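TRAP-type C4-dicarboxylate:H+ symport system substrate-binding component DctP (Shewanella oneidensis, PDB 4MX6) binds succinate and probably acts as the periplasmic receptor that hands C4-dicarboxylates to a TRAP-type proton symport system. Local coordinates at residues Q64-P67 against G68-T71; E272-A275 against L276-I280; K289-I292 against L293-K296; S320-E323 against D324-G327. All blocks are in the same frame, centred on the assembly; numbering follows the deposited sequence. Where two conformers were deposited one is given.

Contact 1 (Q64-P67 against G68-T71); sequences QRLP and GEYT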
loop_
_atom_site.group_PDB
_atom_site.type_symbol
_atom_site.label_atom_id
_atom_site.label_comp_id
_atom_site.label_asym_id
_atom_site.label_seq_id
_atom_site.Cartn_x
_atom_site.Cartn_y
_atom_site.Cartn_z
ATOM N N GLN A 64 21.369 10.354 -13.801
ATOM C CA GLN A 64 22.806 10.335 -13.548
ATOM C C GLN A 64 23.547 9.300 -14.372
ATOM O O GLN A 64 24.639 9.570 -14.857
ATOM C CB GLN A 64 23.081 10.013 -12.091
ATOM C CG GLN A 64 22.716 11.128 -11.149
ATOM C CD GLN A 64 22.545 10.633 -9.732
ATOM O OE1 GLN A 64 23.210 9.688 -9.309
ATOM N NE2 GLN A 64 21.645 11.257 -8.993
ATOM N N ARG A 65 22.969 8.107 -14.501
ATOM C CA ARG A 65 23.674 6.959 -15.068
ATOM C C ARG A 65 23.461 6.793 -16.563
ATOM O O ARG A 65 24.294 6.169 -17.228
ATOM C CB ARG A 65 23.288 5.683 -14.316
ATOM C CG ARG A 65 23.630 5.779 -12.845
ATOM C CD ARG A 65 23.121 4.610 -12.018
ATOM N NE ARG A 65 23.460 4.822 -10.616
ATOM C CZ ARG A 65 23.209 3.971 -9.628
ATOM N NH1 ARG A 65 22.587 2.821 -9.859
ATOM N NH2 ARG A 65 23.580 4.284 -8.392
ATOM N N LEU A 66 22.379 7.367 -17.087
ATOM C CA LEU A 66 22.041 7.285 -18.509
ATOM C C LEU A 66 21.726 8.665 -19.095
ATOM O O LEU A 66 20.720 8.845 -19.781
ATOM C CB LEU A 66 20.831 6.371 -18.700
ATOM C CG LEU A 66 21.059 4.913 -18.281
ATOM C CD1 LEU A 66 19.739 4.171 -18.142
ATOM C CD2 LEU A 66 21.955 4.203 -19.284
ATOM N N PRO A 67 22.599 9.645 -18.844
ATOM C CA PRO A 67 22.288 11.010 -19.284
ATOM C C PRO A 67 22.104 11.113 -20.787
ATOM O O PRO A 67 22.924 10.612 -21.569
ATOM C CB PRO A 67 23.505 11.819 -18.823
ATOM C CG PRO A 67 24.598 10.827 -18.666
ATOM C CD PRO A 67 23.927 9.557 -18.219
ATOM N N GLY A 68 21.018 11.765 -21.186
ATOM C CA GLY A 68 20.709 11.951 -22.585
ATOM C C GLY A 68 20.067 10.753 -23.256
ATOM O O GLY A 68 19.624 10.855 -24.400
ATOM N N GLU A 69 20.005 9.623 -22.549
ATOM C CA GLU A 69 19.447 8.407 -23.122
ATOM C C GLU A 69 18.029 8.149 -22.616
ATOM O O GLU A 69 17.153 7.754 -23.385
ATOM C CB GLU A 69 20.329 7.207 -22.787
ATOM C CG GLU A 69 21.751 7.296 -23.323
ATOM C CD GLU A 69 22.623 6.154 -22.821
ATOM O OE1 GLU A 69 22.247 4.997 -23.041
ATOM O OE2 GLU A 69 23.666 6.408 -22.186
ATOM N N TYR A 70 17.829 8.358 -21.314
ATOM C CA TYR A 70 16.535 8.187 -20.672
ATOM C C TYR A 70 16.321 9.314 -19.682
ATOM O O TYR A 70 17.268 9.813 -19.074
ATOM C CB TYR A 70 16.452 6.836 -19.935
ATOM C CG TYR A 70 16.505 5.663 -20.873
ATOM C CD1 TYR A 70 17.722 5.122 -21.278
ATOM C CD2 TYR A 70 15.342 5.122 -21.394
ATOM C CE1 TYR A 70 17.778 4.069 -22.165
ATOM C CE2 TYR A 70 15.384 4.075 -22.275
ATOM C CZ TYR A 70 16.603 3.546 -22.660
ATOM O OH TYR A 70 16.659 2.493 -23.546
ATOM N N THR A 71 15.066 9.713 -19.522
ATOM C CA THR A 71 14.681 10.645 -18.476
ATOM C C THR A 71 13.436 10.090 -17.813
ATOM O O THR A 71 12.648 9.419 -18.470
ATOM C CB THR A 71 14.397 12.051 -19.038
ATOM O OG1 THR A 71 14.172 12.959 -17.959
ATOM C CG2 THR A 71 13.190 12.036 -19.962
HETATM O O HOH W 1 24.670 8.527 -21.389
#
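Leu66 and Tyr70 meet at the turn of a beta-alpha-beta unit, where helix 50-65 ends and the chain turns back into strand 70-75, which runs parallel to strand 37-42. Leu66 is the first residue to leave helical backbone angles, and its carbonyl holds the turn. Glu69 N donates to Leu66 O at 3.0 Å with an N-H...O angle of 157°, from well above the carbonyl plane, and Tyr70 N adds a weak bond to that same oxygen at 3.3 Å. Gly68 makes the bend between them with a positive phi of 80°, a region that favours glycine.

The Leu66 side chain divides its two methyls between the following residues. With CG anti to the carbonyl carbon (chi1 -63°), CD1 comes alongside the Tyr70 ring, 3.8 Å from Tyr70 CD1, both side chains pointing the same way. Its other branch, CD2, lies 3.9 Å from Glu69 OE1, where the two side chains cross at about a right angle. Leu66 also packs on Val265 and Ile266 of helix 260-295, and Glu69 OE1 forms a salt bridge with Lys262 of that helix. Replacing Glu69 by an alanine removes the carboxylate, which would probably leave Lys262 without this charged mate and one bridging water without its second anchor.

Pro67 lies on the outer side of the turn, its CB 3.4 Å from Gly68 N. The bridging water sits there too, donating to Pro67 O at 2.7 Å and to Glu69 OE2 at 2.5 Å.

Contact 2 (E272-A275 against L276-I280); sequences ESIA and LGNKI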
loop_
_atom_site.group_PDB
_atom_site.type_symbol
_atom_site.label_atom_id
_atom_site.label_comp_id
_atom_site.label_asym_id
_atom_site.label_seq_id
_atom_site.Cartn_x
_atom_site.Cartn_y
_atom_site.Cartn_z
ATOM N N GLU A 272 17.895 0.114 -6.145
ATOM C CA GLU A 272 18.485 1.034 -5.181
ATOM C C GLU A 272 17.454 2.045 -4.664
ATOM O O GLU A 272 17.456 2.414 -3.490
ATOM C CB GLU A 272 19.684 1.742 -5.807
ATOM C CG GLU A 272 20.851 0.829 -6.010
ATOM C CD GLU A 272 21.990 1.515 -6.730
ATOM O OE1 GLU A 272 22.264 2.701 -6.411
ATOM O OE2 GLU A 272 22.615 0.876 -7.619
ATOM N N SER A 273 16.568 2.475 -5.544
ATOM C CA SER A 273 15.520 3.412 -5.164
ATOM C C SER A 273 14.544 2.772 -4.165
ATOM O O SER A 273 14.084 3.425 -3.234
ATOM C CB SER A 273 14.792 3.879 -6.421
ATOM O OG SER A 273 15.688 4.542 -7.307
ATOM N N ILE A 274 14.230 1.497 -4.375
ATOM C CA ILE A 274 13.363 0.756 -3.465
ATOM C C ILE A 274 14.041 0.638 -2.097
ATOM O O ILE A 274 13.393 0.814 -1.060
ATOM C CB ILE A 274 13.006 -0.629 -4.041
ATOM C CG1 ILE A 274 12.020 -0.458 -5.193
ATOM C CG2 ILE A 274 12.442 -1.530 -2.943
ATOM C CD1 ILE A 274 11.708 -1.729 -5.965
ATOM N N ALA A 275 15.342 0.351 -2.068
ATOM C CA ALA A 275 16.040 0.275 -0.792
ATOM C C ALA A 275 15.946 1.599 -0.034
ATOM O O ALA A 275 15.708 1.629 1.179
ATOM C CB ALA A 275 17.502 -0.153 -0.988
ATOM N N LEU A 276 16.141 2.702 -0.746
ATOM C CA LEU A 276 16.025 4.005 -0.119
ATOM C C LEU A 276 14.586 4.237 0.353
ATOM O O LEU A 276 14.359 4.700 1.474
ATOM C CB LEU A 276 16.479 5.114 -1.075
ATOM C CG LEU A 276 16.377 6.516 -0.460
ATOM C CD1 LEU A 276 17.182 6.624 0.825
ATOM C CD2 LEU A 276 16.834 7.565 -1.421
ATOM N N GLY A 277 13.609 3.925 -0.493
ATOM C CA GLY A 277 12.221 4.091 -0.108
ATOM C C GLY A 277 11.850 3.306 1.134
ATOM O O GLY A 277 11.089 3.791 1.963
ATOM N N ASN A 278 12.378 2.095 1.261
ATOM C CA ASN A 278 12.106 1.281 2.438
ATOM C C ASN A 278 12.659 1.932 3.705
ATOM O O ASN A 278 12.039 1.878 4.773
ATOM C CB ASN A 278 12.691 -0.119 2.267
ATOM C CG ASN A 278 11.891 -0.985 1.324
ATOM O OD1 ASN A 278 10.762 -0.669 0.953
ATOM N ND2 ASN A 278 12.479 -2.120 0.951
ATOM N N LYS A 279 13.847 2.513 3.610
ATOM C CA LYS A 279 14.441 3.229 4.737
ATOM C C LYS A 279 13.571 4.423 5.119
ATOM O O LYS A 279 13.258 4.631 6.288
ATOM C CB LYS A 279 15.859 3.660 4.367
ATOM C CG LYS A 279 16.585 4.428 5.431
ATOM C CD LYS A 279 18.050 4.563 5.057
ATOM C CE LYS A 279 18.856 5.326 6.082
ATOM N NZ LYS A 279 18.592 6.790 6.043
ATOM N N ILE A 280 13.166 5.200 4.118
ATOM C CA ILE A 280 12.285 6.339 4.343
ATOM C C ILE A 280 10.971 5.880 4.982
ATOM O O ILE A 280 10.473 6.524 5.906
ATOM C CB ILE A 280 11.997 7.111 3.029
ATOM C CG1 ILE A 280 13.277 7.753 2.473
ATOM C CG2 ILE A 280 10.934 8.189 3.244
ATOM C CD1 ILE A 280 13.720 9.014 3.207
#
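Ile274 and Asn278 touch one turn apart, first through the backbone: Asn278 N donates to Ile274 O at 2.8 Å, with an N-H...O angle of 156°. Three more bonds of the same i to i+4 kind flank it, the shortest from Gly277 N to Ser273 O, also 2.8 Å, and the longest from Lys279 N to Ala275 O at 3.2 Å.

This unbroken alpha-helical pattern belongs to the middle of helix 260-295, the very long helix that in TRAP solute-binding proteins runs along both lobes.

Van der Waals contacts are modest. The Asn278 and Ile274 side chains lie side by side, Asn278 ND2 3.9 Å from Ile274 CG2. Because Asn278 CG is anti to the carbonyl carbon (chi1 -75°), the amide folds back over the preceding turn and brings CG to 3.3 Å from Ile274 O. Leu276 CB rests 3.6 Å from Ser273 O.

The polar ends find their partners beyond this turn. Asn278 OD1 accepts from His155 N, Glu272 pairs with Arg65, and Lys279 with Glu283. On the side facing helix 50-65, Leu276 touches Lys57 and Glu272 touches Leu61.

Contact 3 (K289-I292 against L293-K296); sequences KQLI and LDSK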
loop_
_atom_site.group_PDB
_atom_site.type_symbol
_atom_site.label_atom_id
_atom_site.label_comp_id
_atom_site.label_asym_id
_atom_site.label_seq_id
_atom_site.Cartn_x
_atom_site.Cartn_y
_atom_site.Cartn_z
ATOM N N LYS A 289 4.030 9.877 12.934
ATOM C CA LYS A 289 3.257 9.657 14.144
ATOM C C LYS A 289 3.515 10.807 15.125
ATOM O O LYS A 289 2.582 11.390 15.686
ATOM C CB LYS A 289 3.612 8.319 14.799
ATOM C CG LYS A 289 2.880 8.094 16.118
ATOM C CD LYS A 289 3.227 6.763 16.756
ATOM C CE LYS A 289 2.521 6.615 18.083
ATOM N NZ LYS A 289 2.942 5.361 18.767
ATOM N N GLN A 290 4.782 11.143 15.348
ATOM C CA GLN A 290 5.116 12.222 16.279
ATOM C C GLN A 290 4.573 13.580 15.830
ATOM O O GLN A 290 4.082 14.341 16.658
ATOM C CB GLN A 290 6.624 12.298 16.506
ATOM C CG GLN A 290 7.013 13.228 17.645
ATOM C CD GLN A 290 6.402 12.801 18.970
ATOM O OE1 GLN A 290 6.527 11.648 19.382
ATOM N NE2 GLN A 290 5.730 13.725 19.634
ATOM N N LEU A 291 4.647 13.886 14.538
ATOM C CA LEU A 291 4.109 15.160 14.064
ATOM C C LEU A 291 2.599 15.248 14.276
ATOM O O LEU A 291 2.079 16.309 14.619
ATOM C CB LEU A 291 4.450 15.379 12.594
ATOM C CG LEU A 291 5.941 15.640 12.325
ATOM C CD1 LEU A 291 6.227 15.648 10.840
ATOM C CD2 LEU A 291 6.426 16.949 12.946
ATOM N N ILE A 292 1.895 14.135 14.084
ATOM C CA ILE A 292 0.459 14.110 14.351
ATOM C C ILE A 292 0.183 14.357 15.835
ATOM O O ILE A 292 -0.675 15.163 16.200
ATOM C CB ILE A 292 -0.167 12.795 13.872
ATOM C CG1 ILE A 292 -0.162 12.759 12.343
ATOM C CG2 ILE A 292 -1.595 12.650 14.407
ATOM C CD1 ILE A 292 -0.454 11.394 11.769
ATOM N N LEU A 293 0.928 13.686 16.700
ATOM C CA LEU A 293 0.778 13.912 18.131
ATOM C C LEU A 293 1.070 15.379 18.486
ATOM O O LEU A 293 0.325 15.997 19.263
ATOM C CB LEU A 293 1.682 12.961 18.915
ATOM C CG LEU A 293 1.360 11.471 18.757
ATOM C CD1 LEU A 293 2.265 10.645 19.657
ATOM C CD2 LEU A 293 -0.113 11.148 19.015
ATOM N N ASP A 294 2.141 15.933 17.915
ATOM C CA ASP A 294 2.526 17.321 18.196
ATOM C C ASP A 294 1.386 18.296 17.895
ATOM O O ASP A 294 1.258 19.333 18.545
ATOM C CB ASP A 294 3.736 17.747 17.349
ATOM C CG ASP A 294 5.035 17.088 17.772
ATOM O OD1 ASP A 294 5.105 16.511 18.877
ATOM O OD2 ASP A 294 6.000 17.158 16.976
ATOM N N SER A 295 0.578 17.986 16.885
ATOM C CA SER A 295 -0.479 18.900 16.448
ATOM C C SER A 295 -1.588 19.053 17.479
ATOM O O SER A 295 -2.282 20.069 17.499
ATOM C CB SER A 295 -1.097 18.413 15.138
ATOM O OG SER A 295 -2.004 17.341 15.360
ATOM N N LYS A 296 -1.760 18.038 18.320
ATOM C CA LYS A 296 -2.839 17.994 19.306
ATOM C C LYS A 296 -4.242 18.012 18.677
ATOM O O LYS A 296 -5.215 18.293 19.367
ATOM C CB LYS A 296 -2.661 19.114 20.351
ATOM C CG LYS A 296 -1.368 18.934 21.155
ATOM C CD LYS A 296 -1.060 20.079 22.110
ATOM C CE LYS A 296 0.406 20.029 22.554
ATOM N NZ LYS A 296 0.980 21.384 22.797
#
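The amide of Gln290 meets the carboxylate of Asp294 one turn on, their planes 47° apart. Gln290 NE2 donates to Asp294 OD1 at 3.0 Å, fairly straight at 165°. That oxygen lies in the plane of the amide, whereas the amide nitrogen comes from above the carboxylate plane. The same carboxylate face rests on the backbone, with Gln290 O 3.1 Å from Asp294 CG, while Leu291 CD2 lies 4.1 Å off Asp294 OD2. The bend in Gln290 at chi2 (60°) turns its amide along the helix.

Near the end of helix 260-295, Ser295 OG donates to Ile292 O at 2.7 Å, in the carbonyl plane and on a lone pair, while Ser295 N bonds Leu291 O at 3.2 Å and adds a weak second bond to Ile292 O. Lys296 is the first residue to leave helical angles, with positive phi. Were Ser295 an alanine, Ile292 O would probably lose its shorter bond and Leu297 N its hydroxyl partner.

Gln290 and Asp294 are exposed, but Ile292 is buried against Trp221 and Thr224 of helix 221-226. Leu291 touches Tyr225 of that helix, Lys289 forms a salt bridge with Glu238, and beyond Lys296 the chain enters strand 299-301.

Contact 4 (S320-E323 against D324-G327); sequences SKFE and DQVG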
loop_
_atom_site.group_PDB
_atom_site.type_symbol
_atom_site.label_atom_id
_atom_site.label_comp_id
_atom_site.label_asym_id
_atom_site.label_seq_id
_atom_site.Cartn_x
_atom_site.Cartn_y
_atom_site.Cartn_z
ATOM N N SER A 320 -10.758 -17.215 6.685
ATOM C CA SER A 320 -11.517 -18.397 6.277
ATOM C C SER A 320 -12.297 -18.150 4.989
ATOM O O SER A 320 -12.403 -19.032 4.135
ATOM C CB SER A 320 -12.445 -18.830 7.405
ATOM O OG SER A 320 -11.660 -19.122 8.540
ATOM N N LYS A 321 -12.840 -16.948 4.835
ATOM C CA LYS A 321 -13.584 -16.610 3.630
ATOM C C LYS A 321 -12.704 -16.666 2.374
ATOM O O LYS A 321 -13.161 -17.055 1.305
ATOM C CB LYS A 321 -14.178 -15.217 3.786
ATOM C CG LYS A 321 -14.983 -14.724 2.596
ATOM C CD LYS A 321 -15.581 -13.353 2.868
ATOM C CE LYS A 321 -16.165 -12.747 1.610
ATOM N NZ LYS A 321 -17.336 -13.491 1.122
ATOM N N PHE A 322 -11.442 -16.281 2.511
ATOM C CA PHE A 322 -10.550 -16.182 1.359
ATOM C C PHE A 322 -9.544 -17.326 1.231
ATOM O O PHE A 322 -8.752 -17.360 0.283
ATOM C CB PHE A 322 -9.839 -14.825 1.366
ATOM C CG PHE A 322 -10.757 -13.705 1.032
ATOM C CD1 PHE A 322 -11.000 -13.390 -0.285
ATOM C CD2 PHE A 322 -11.441 -13.021 2.021
ATOM C CE1 PHE A 322 -11.861 -12.381 -0.611
ATOM C CE2 PHE A 322 -12.321 -12.020 1.705
ATOM C CZ PHE A 322 -12.543 -11.701 0.390
ATOM N N GLU A 323 -9.584 -18.279 2.152
ATOM C CA GLU A 323 -8.534 -19.289 2.191
ATOM C C GLU A 323 -8.384 -20.031 0.848
ATOM O O GLU A 323 -7.266 -20.308 0.402
ATOM C CB GLU A 323 -8.787 -20.277 3.327
ATOM C CG GLU A 323 -7.689 -21.289 3.504
ATOM C CD GLU A 323 -8.107 -22.362 4.443
ATOM O OE1 GLU A 323 -8.186 -22.061 5.655
ATOM O OE2 GLU A 323 -8.389 -23.484 3.951
ATOM N N ASP A 324 -9.495 -20.344 0.187
ATOM C CA ASP A 324 -9.411 -21.055 -1.100
ATOM C C ASP A 324 -8.693 -20.261 -2.195
ATOM O O ASP A 324 -7.826 -20.807 -2.889
ATOM C CB ASP A 324 -10.799 -21.445 -1.606
ATOM C CG ASP A 324 -11.371 -22.629 -0.874
ATOM O OD1 ASP A 324 -11.110 -23.780 -1.297
ATOM O OD2 ASP A 324 -12.089 -22.403 0.120
ATOM N N GLN A 325 -9.073 -18.998 -2.372
ATOM C CA GLN A 325 -8.499 -18.151 -3.418
ATOM C C GLN A 325 -7.032 -17.869 -3.183
ATOM O O GLN A 325 -6.256 -17.690 -4.127
ATOM C CB GLN A 325 -9.214 -16.800 -3.475
ATOM C CG GLN A 325 -10.671 -16.848 -3.875
ATOM C CD GLN A 325 -11.320 -15.478 -3.793
ATOM O OE1 GLN A 325 -10.720 -14.472 -4.167
ATOM N NE2 GLN A 325 -12.542 -15.429 -3.275
ATOM N N VAL A 326 -6.656 -17.781 -1.917
ATOM C CA VAL A 326 -5.333 -17.322 -1.578
ATOM C C VAL A 326 -4.378 -18.494 -1.472
ATOM O O VAL A 326 -3.202 -18.386 -1.829
ATOM C CB VAL A 326 -5.378 -16.537 -0.269
ATOM C CG1 VAL A 326 -4.001 -16.420 0.316
ATOM C CG2 VAL A 326 -6.013 -15.160 -0.507
ATOM N N GLY A 327 -4.905 -19.619 -0.994
ATOM C CA GLY A 327 -4.117 -20.816 -0.751
ATOM C C GLY A 327 -3.810 -20.977 0.726
ATOM O O GLY A 327 -3.147 -20.139 1.324
HETATM O O HOH W 2 -12.243 -20.520 1.766
#
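Phe322 and Val326 pack at the C-terminal end of helix 305-326, where the helix is kinked and the amides of Asp324 and Gln325 lack their bonds to the turn before. Both side chains are buried on the inward side. Val326 N donates to Phe322 O at 3.1 Å and Val326 CB sits 3.5 Å from that oxygen, whereas the approach of Val326 CG2 to Phe322 CB, 4.3 Å, is looser. The ring packs on Val185 and Ala188 of helix 184-191. At the exposed margin Gln325 runs alongside the Phe322 ring (chi1 -71°, CG anti to the carbonyl carbon), its NE2 3.9 Å from Phe322 CD1 and ring and amide planes 66° apart. Gln325 OE1 is tied to Gln113 NE2.

Gly327 N bonds Glu323 O at 2.8 Å. Gly327 is the first residue to leave helical angles, with positive phi (102°), and is also the N-cap residue of helix 328-337.

On the outer side, where Asp324 is exposed, water takes over from direct bonding at the kink. It donates to Ser320 O at 2.8 Å, accepts from Asp324 N at 3.2 Å and donates to Asp324 OD2 at 2.5 Å, standing between the ends of an i to i+4 pair.

How the contacts relate
Contacts 2 and 3 share helix 260-295, with centres about 24 Å apart, yet differ in burial: contact 2 is partly buried beside helix 50-65, while contact 3 is a surface contact at the helix end. Contact 1, also partly buried, lies at the end of helix 50-65 and touches contact 2 directly through the salt bridge from Arg65 NH2 to Glu272 OE1, 2.9 Å long. Contact 4, on another helix, is partly buried and about 22 Å from contact 2 at the nearest atoms. Mid-helix, contact 2 keeps regular i to i+4 backbone bonds; at the helix ends, a carbonyl oxygen accepting two amides (contact 1), a serine hydroxyl (contact 3) or an inserted water (contact 4) supplements or replaces them.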